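Long-range contact in B-agarase (Agarivorans gilvus, PDB 5Z6P), which probably hydrolyses the beta-glycosidic bonds of agarose, as a glycoside hydrolase of family 50: residues M425-L433 and V748-Y759. Residues are numbered along the deposited sequence; the frame is centred on the assembly and turned at random.
Sequences MLNWGFTCL and VDAAKRVNQSMY
N755 donates through ND2 to the backbone O of W428, 3.0 Å away. The N-H points almost straight at the oxygen (178°), in the amide plane of N755. ND2 comes from above the carbonyl plane of W428. It also sits over one face of the F430 ring, toward the rim by CD1, 3.5 Å above the plane; ring and amide are 75° apart. OD1 is hydrogen-bonded to T303 OG1, so both ends hold the amide's rotation. F430 CZ rests on A751 CB at 3.7 Å. G429, with positive phi, first leaves the helical conformation after helix 413-428. This turn packs against helix 745-762, beside strand 299-305, which runs parallel to 709-714 in the probable (beta/alpha)8 barrel. V748 CG1 makes a CH-pi contact over the five-membered ring of W428, 3.8 Å from its centroid; CG2 lies over the same face nearer the rim, by CE2 and CZ2. K752 runs extended past W428, and NZ donates a hydrogen bond to N427 OD1 (3.1 Å). N427 CG is turned away from its backbone N (chi1 176°), bringing OD1 to the lysine; ND2 bonds G258 O. T431 CG2 meets M758 CE tip to tip at 4.0 Å and touches Y759 OH, itself hydrogen-bonded to G267 O.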
ATOM      1  N   MET A 425      14.424  -9.466 -14.559  1.00 19.61           N
ATOM      2  CA  MET A 425      13.609 -10.306 -13.682  1.00 17.96           C
ATOM      3  C   MET A 425      14.185 -11.724 -13.619  1.00 17.32           C
ATOM      4  O   MET A 425      14.316 -12.282 -12.551  1.00 21.59           O
ATOM      5  CB  MET A 425      12.148 -10.346 -14.138  1.00 16.50           C
ATOM      6  CG  MET A 425      11.464  -8.987 -14.178  1.00 16.13           C
ATOM      7  SD  MET A 425      11.665  -8.010 -12.686  1.00 18.92           S
ATOM      8  CE  MET A 425      11.317  -6.390 -13.336  1.00 17.21           C
ATOM      9  N   LEU A 426      14.542 -12.278 -14.770  1.00 18.19           N
ATOM     10  CA  LEU A 426      15.081 -13.622 -14.850  1.00 15.32           C
ATOM     11  C   LEU A 426      16.476 -13.746 -14.228  1.00 19.32           C
ATOM     12  O   LEU A 426      16.825 -14.789 -13.691  1.00 20.48           O
ATOM     13  CB  LEU A 426      15.129 -14.073 -16.309  1.00 20.25           C
ATOM     14  CG  LEU A 426      13.770 -14.297 -16.950  1.00 20.35           C
ATOM     15  CD1 LEU A 426      13.923 -14.707 -18.417  1.00 18.91           C
ATOM     16  CD2 LEU A 426      13.007 -15.336 -16.138  1.00 17.39           C
ATOM     17  N   ASN A 427      17.264 -12.680 -14.317  1.00 19.28           N
ATOM     18  CA  ASN A 427      18.605 -12.650 -13.742  1.00 17.20           C
ATOM     19  C   ASN A 427      18.523 -12.514 -12.231  1.00 20.65           C
ATOM     20  O   ASN A 427      19.291 -13.118 -11.507  1.00 21.46           O
ATOM     21  CB  ASN A 427      19.418 -11.501 -14.342  1.00 18.43           C
ATOM     22  CG  ASN A 427      20.797 -11.360 -13.713  1.00 20.19           C
ATOM     23  OD1 ASN A 427      20.978 -10.631 -12.746  1.00 21.45           O
ATOM     24  ND2 ASN A 427      21.772 -12.054 -14.272  1.00 17.95           N
ATOM     25  N   TRP A 428      17.564 -11.727 -11.761  1.00 16.89           N
ATOM     26  CA  TRP A 428      17.339 -11.532 -10.335  1.00 17.28           C
ATOM     27  C   TRP A 428      16.633 -12.728  -9.679  1.00 18.84           C
ATOM     28  O   TRP A 428      16.579 -12.836  -8.451  1.00 18.20           O
ATOM     29  CB  TRP A 428      16.515 -10.256 -10.114  1.00 18.88           C
ATOM     30  CG  TRP A 428      17.150  -9.023 -10.700  1.00 15.98           C
ATOM     31  CD1 TRP A 428      18.414  -8.915 -11.242  1.00 16.08           C
ATOM     32  CD2 TRP A 428      16.563  -7.722 -10.801  1.00 17.82           C
ATOM     33  NE1 TRP A 428      18.636  -7.625 -11.668  1.00 17.50           N
ATOM     34  CE2 TRP A 428      17.517  -6.871 -11.413  1.00 14.86           C
ATOM     35  CE3 TRP A 428      15.319  -7.187 -10.438  1.00 14.55           C
ATOM     36  CZ2 TRP A 428      17.272  -5.524 -11.661  1.00 19.01           C
ATOM     37  CZ3 TRP A 428      15.075  -5.847 -10.694  1.00 18.21           C
ATOM     38  CH2 TRP A 428      16.047  -5.028 -11.297  1.00 15.87           C
ATOM     39  N   GLY A 429      16.089 -13.614 -10.504  1.00 17.31           N
ATOM     40  CA  GLY A 429      15.452 -14.824 -10.015  1.00 18.09           C
ATOM     41  C   GLY A 429      13.935 -14.806  -9.884  1.00 17.39           C
ATOM     42  O   GLY A 429      13.340 -15.805  -9.488  1.00 18.75           O
ATOM     43  N   PHE A 430      13.298 -13.680 -10.212  1.00 18.93           N
ATOM     44  CA  PHE A 430      11.851 -13.597 -10.053  1.00 17.33           C
ATOM     45  C   PHE A 430      11.202 -14.560 -11.009  1.00 18.07           C
ATOM     46  O   PHE A 430      11.691 -14.745 -12.111  1.00 18.58           O
ATOM     47  CB  PHE A 430      11.332 -12.180 -10.298  1.00 16.85           C
ATOM     48  CG  PHE A 430      11.609 -11.237  -9.176  1.00 16.64           C
ATOM     49  CD1 PHE A 430      11.101 -11.478  -7.907  1.00 14.42           C
ATOM     50  CD2 PHE A 430      12.389 -10.105  -9.382  1.00 16.70           C
ATOM     51  CE1 PHE A 430      11.353 -10.603  -6.879  1.00 13.62           C
ATOM     52  CE2 PHE A 430      12.641  -9.228  -8.351  1.00 16.05           C
ATOM     53  CZ  PHE A 430      12.136  -9.479  -7.097  1.00 13.48           C
ATOM     54  N   THR A 431      10.114 -15.189 -10.572  1.00 19.08           N
ATOM     55  CA  THR A 431       9.429 -16.178 -11.388  1.00 16.42           C
ATOM     56  C   THR A 431       8.236 -15.621 -12.150  1.00 19.27           C
ATOM     57  O   THR A 431       7.534 -16.367 -12.848  1.00 16.96           O
ATOM     58  CB  THR A 431       8.938 -17.362 -10.525  1.00 20.01           C
ATOM     59  OG1 THR A 431       8.264 -16.862  -9.367  1.00 18.13           O
ATOM     60  CG2 THR A 431      10.135 -18.229 -10.090  1.00 17.13           C
ATOM     61  N   CYS A 432       7.997 -14.320 -12.002  1.00 16.02           N
ATOM     62  CA  CYS A 432       6.923 -13.671 -12.742  1.00 17.76           C
ATOM     63  C   CYS A 432       7.079 -12.176 -12.848  1.00 15.48           C
ATOM     64  O   CYS A 432       7.895 -11.567 -12.172  1.00 15.76           O
ATOM     65  CB  CYS A 432       5.557 -13.943 -12.097  1.00 16.68           C
ATOM     66  SG  CYS A 432       5.275 -12.987 -10.588  1.00 17.50           S
ATOM     67  N   LEU A 433       6.242 -11.619 -13.713  1.00 18.22           N
ATOM     68  CA  LEU A 433       5.897 -10.219 -13.745  1.00 13.76           C
ATOM     69  C   LEU A 433       4.579 -10.091 -12.982  1.00 16.41           C
ATOM     70  O   LEU A 433       3.646 -10.863 -13.230  1.00 15.75           O
ATOM     71  CB  LEU A 433       5.745  -9.727 -15.189  1.00 15.26           C
ATOM     72  CG  LEU A 433       6.913 -10.029 -16.146  1.00 14.67           C
ATOM     73  CD1 LEU A 433       6.583  -9.612 -17.575  1.00 13.46           C
ATOM     74  CD2 LEU A 433       8.156  -9.338 -15.667  1.00 16.17           C
ATOM     75  N   VAL A 748      18.209  -5.740  -5.359  1.00 17.74           N
ATOM     76  CA  VAL A 748      18.605  -6.785  -6.297  1.00 18.18           C
ATOM     77  C   VAL A 748      19.276  -7.964  -5.584  1.00 18.03           C
ATOM     78  O   VAL A 748      18.962  -9.132  -5.852  1.00 19.60           O
ATOM     79  CB  VAL A 748      19.573  -6.238  -7.367  1.00 18.84           C
ATOM     80  CG1 VAL A 748      20.070  -7.357  -8.262  1.00 18.44           C
ATOM     81  CG2 VAL A 748      18.899  -5.156  -8.192  1.00 18.12           C
ATOM     82  N   ASP A 749      20.187  -7.664  -4.668  1.00 18.53           N
ATOM     83  CA  ASP A 749      20.900  -8.730  -3.976  1.00 18.62           C
ATOM     84  C   ASP A 749      19.947  -9.525  -3.073  1.00 17.88           C
ATOM     85  O   ASP A 749      20.010 -10.741  -3.022  1.00 22.34           O
ATOM     86  CB  ASP A 749      22.058  -8.189  -3.141  1.00 17.91           C
ATOM     87  CG  ASP A 749      23.198  -7.594  -3.981  1.00 21.14           C
ATOM     88  OD1 ASP A 749      23.240  -7.711  -5.227  1.00 20.73           O
ATOM     89  OD2 ASP A 749      24.066  -6.986  -3.350  1.00 25.22           O
ATOM     90  N   ALA A 750      19.086  -8.828  -2.343  1.00 18.73           N
ATOM     91  CA  ALA A 750      18.093  -9.503  -1.511  1.00 19.73           C
ATOM     92  C   ALA A 750      17.161 -10.371  -2.356  1.00 19.95           C
ATOM     93  O   ALA A 750      16.910 -11.520  -2.019  1.00 20.77           O
ATOM     94  CB  ALA A 750      17.302  -8.495  -0.712  1.00 18.34           C
ATOM     95  N   ALA A 751      16.663  -9.821  -3.456  1.00 18.02           N
ATOM     96  CA  ALA A 751      15.847 -10.592  -4.386  1.00 18.69           C
ATOM     97  C   ALA A 751      16.558 -11.893  -4.784  1.00 19.25           C
ATOM     98  O   ALA A 751      15.948 -12.958  -4.803  1.00 17.13           O
ATOM     99  CB  ALA A 751      15.518  -9.774  -5.621  1.00 12.86           C
ATOM    100  N   LYS A 752      17.850 -11.807  -5.089  1.00 19.67           N
ATOM    101  CA  LYS A 752      18.607 -12.999  -5.482  1.00 19.06           C
ATOM    102  C   LYS A 752      18.752 -14.025  -4.337  1.00 20.97           C
ATOM    103  O   LYS A 752      18.603 -15.220  -4.559  1.00 21.92           O
ATOM    104  CB  LYS A 752      19.993 -12.608  -6.020  1.00 22.68           C
ATOM    105  CG  LYS A 752      19.933 -11.984  -7.405  1.00 19.09           C
ATOM    106  CD  LYS A 752      21.304 -11.748  -7.977  1.00 21.46           C
ATOM    107  CE  LYS A 752      21.210 -11.043  -9.313  1.00 21.71           C
ATOM    108  NZ  LYS A 752      22.512 -11.041 -10.027  1.00 29.57           N
ATOM    109  N   ARG A 753      19.027 -13.565  -3.123  1.00 22.18           N
ATOM    110  CA  ARG A 753      19.078 -14.465  -1.975  1.00 17.58           C
ATOM    111  C   ARG A 753      17.729 -15.163  -1.765  1.00 20.56           C
ATOM    112  O   ARG A 753      17.680 -16.373  -1.634  1.00 15.73           O
ATOM    113  CB  ARG A 753      19.502 -13.719  -0.706  1.00 19.13           C
ATOM    114  CG  ARG A 753      20.945 -13.167  -0.761  1.00 21.42           C
ATOM    115  CD  ARG A 753      21.436 -12.760   0.612  1.00 22.72           C
ATOM    116  NE  ARG A 753      20.537 -11.797   1.230  1.00 23.47           N
ATOM    117  CZ  ARG A 753      20.579 -10.485   1.026  1.00 20.75           C
ATOM    118  NH1 ARG A 753      21.507  -9.961   0.233  1.00 20.28           N
ATOM    119  NH2 ARG A 753      19.695  -9.703   1.623  1.00 20.10           N
ATOM    120  N   VAL A 754      16.636 -14.402  -1.756  1.00 16.62           N
ATOM    121  CA  VAL A 754      15.320 -15.010  -1.634  1.00 17.33           C
ATOM    122  C   VAL A 754      15.031 -16.025  -2.749  1.00 19.52           C
ATOM    123  O   VAL A 754      14.668 -17.174  -2.486  1.00 18.29           O
ATOM    124  CB  VAL A 754      14.209 -13.955  -1.643  1.00 16.20           C
ATOM    125  CG1 VAL A 754      12.829 -14.644  -1.772  1.00 15.63           C
ATOM    126  CG2 VAL A 754      14.299 -13.051  -0.391  1.00 13.07           C
ATOM    127  N   ASN A 755      15.227 -15.594  -3.985  1.00 17.00           N
ATOM    128  CA  ASN A 755      14.817 -16.364  -5.142  1.00 18.98           C
ATOM    129  C   ASN A 755      15.643 -17.633  -5.366  1.00 20.32           C
ATOM    130  O   ASN A 755      15.145 -18.597  -5.936  1.00 18.78           O
ATOM    131  CB  ASN A 755      14.861 -15.482  -6.388  1.00 18.04           C
ATOM    132  CG  ASN A 755      13.710 -14.469  -6.434  1.00 18.72           C
ATOM    133  OD1 ASN A 755      12.639 -14.707  -5.887  1.00 16.77           O
ATOM    134  ND2 ASN A 755      13.932 -13.349  -7.099  1.00 16.37           N
ATOM    135  N   GLN A 756      16.893 -17.628  -4.908  1.00 20.56           N
ATOM    136  CA  GLN A 756      17.752 -18.796  -5.061  1.00 20.58           C
ATOM    137  C   GLN A 756      17.523 -19.792  -3.929  1.00 22.33           C
ATOM    138  O   GLN A 756      17.765 -20.982  -4.092  1.00 26.69           O
ATOM    139  CB  GLN A 756      19.233 -18.398  -5.118  1.00 20.45           C
ATOM    140  CG  GLN A 756      19.854 -18.100  -3.762  1.00 28.86           C
ATOM    141  CD  GLN A 756      21.374 -17.993  -3.799  1.00 35.14           C
ATOM    142  OE1 GLN A 756      22.018 -18.546  -4.687  1.00 42.15           O
ATOM    143  NE2 GLN A 756      21.950 -17.283  -2.825  1.00 28.03           N
ATOM    144  N   SER A 757      17.038 -19.318  -2.789  1.00 20.19           N
ATOM    145  CA  SER A 757      16.803 -20.203  -1.658  1.00 21.04           C
ATOM    146  C   SER A 757      15.357 -20.720  -1.518  1.00 22.35           C
ATOM    147  O   SER A 757      15.147 -21.798  -0.987  1.00 20.67           O
ATOM    148  CB  SER A 757      17.227 -19.501  -0.370  1.00 24.15           C
ATOM    149  OG  SER A 757      16.196 -18.686   0.143  1.00 35.19           O
ATOM    150  N   MET A 758      14.370 -19.953  -1.978  1.00 20.21           N
ATOM    151  CA  MET A 758      12.962 -20.248  -1.680  1.00 20.39           C
ATOM    152  C   MET A 758      12.490 -21.648  -2.084  1.00 21.39           C
ATOM    153  O   MET A 758      11.792 -22.303  -1.322  1.00 20.60           O
ATOM    154  CB  MET A 758      12.030 -19.214  -2.343  1.00 21.58           C
ATOM    155  CG  MET A 758      12.109 -19.170  -3.864  1.00 18.37           C
ATOM    156  SD  MET A 758      11.177 -17.800  -4.583  1.00 21.64           S
ATOM    157  CE  MET A 758      11.339 -18.177  -6.314  1.00 17.06           C
ATOM    158  N   TYR A 759      12.854 -22.095  -3.278  1.00 17.68           N
ATOM    159  CA  TYR A 759      12.378 -23.371  -3.760  1.00 20.11           C
ATOM    160  C   TYR A 759      12.906 -24.543  -2.921  1.00 21.24           C
ATOM    161  O   TYR A 759      12.114 -25.374  -2.483  1.00 21.94           O
ATOM    162  CB  TYR A 759      12.735 -23.548  -5.242  1.00 19.77           C
ATOM    163  CG  TYR A 759      11.699 -23.002  -6.204  1.00 19.64           C
ATOM    164  CD1 TYR A 759      10.343 -23.139  -5.947  1.00 16.21           C
ATOM    165  CD2 TYR A 759      12.083 -22.350  -7.369  1.00 17.10           C
ATOM    166  CE1 TYR A 759       9.387 -22.641  -6.850  1.00 17.45           C
ATOM    167  CE2 TYR A 759      11.145 -21.858  -8.262  1.00 16.88           C
ATOM    168  CZ  TYR A 759       9.801 -22.009  -8.000  1.00 15.09           C
ATOM    169  OH  TYR A 759       8.876 -21.500  -8.887  1.00 16.71           O
TER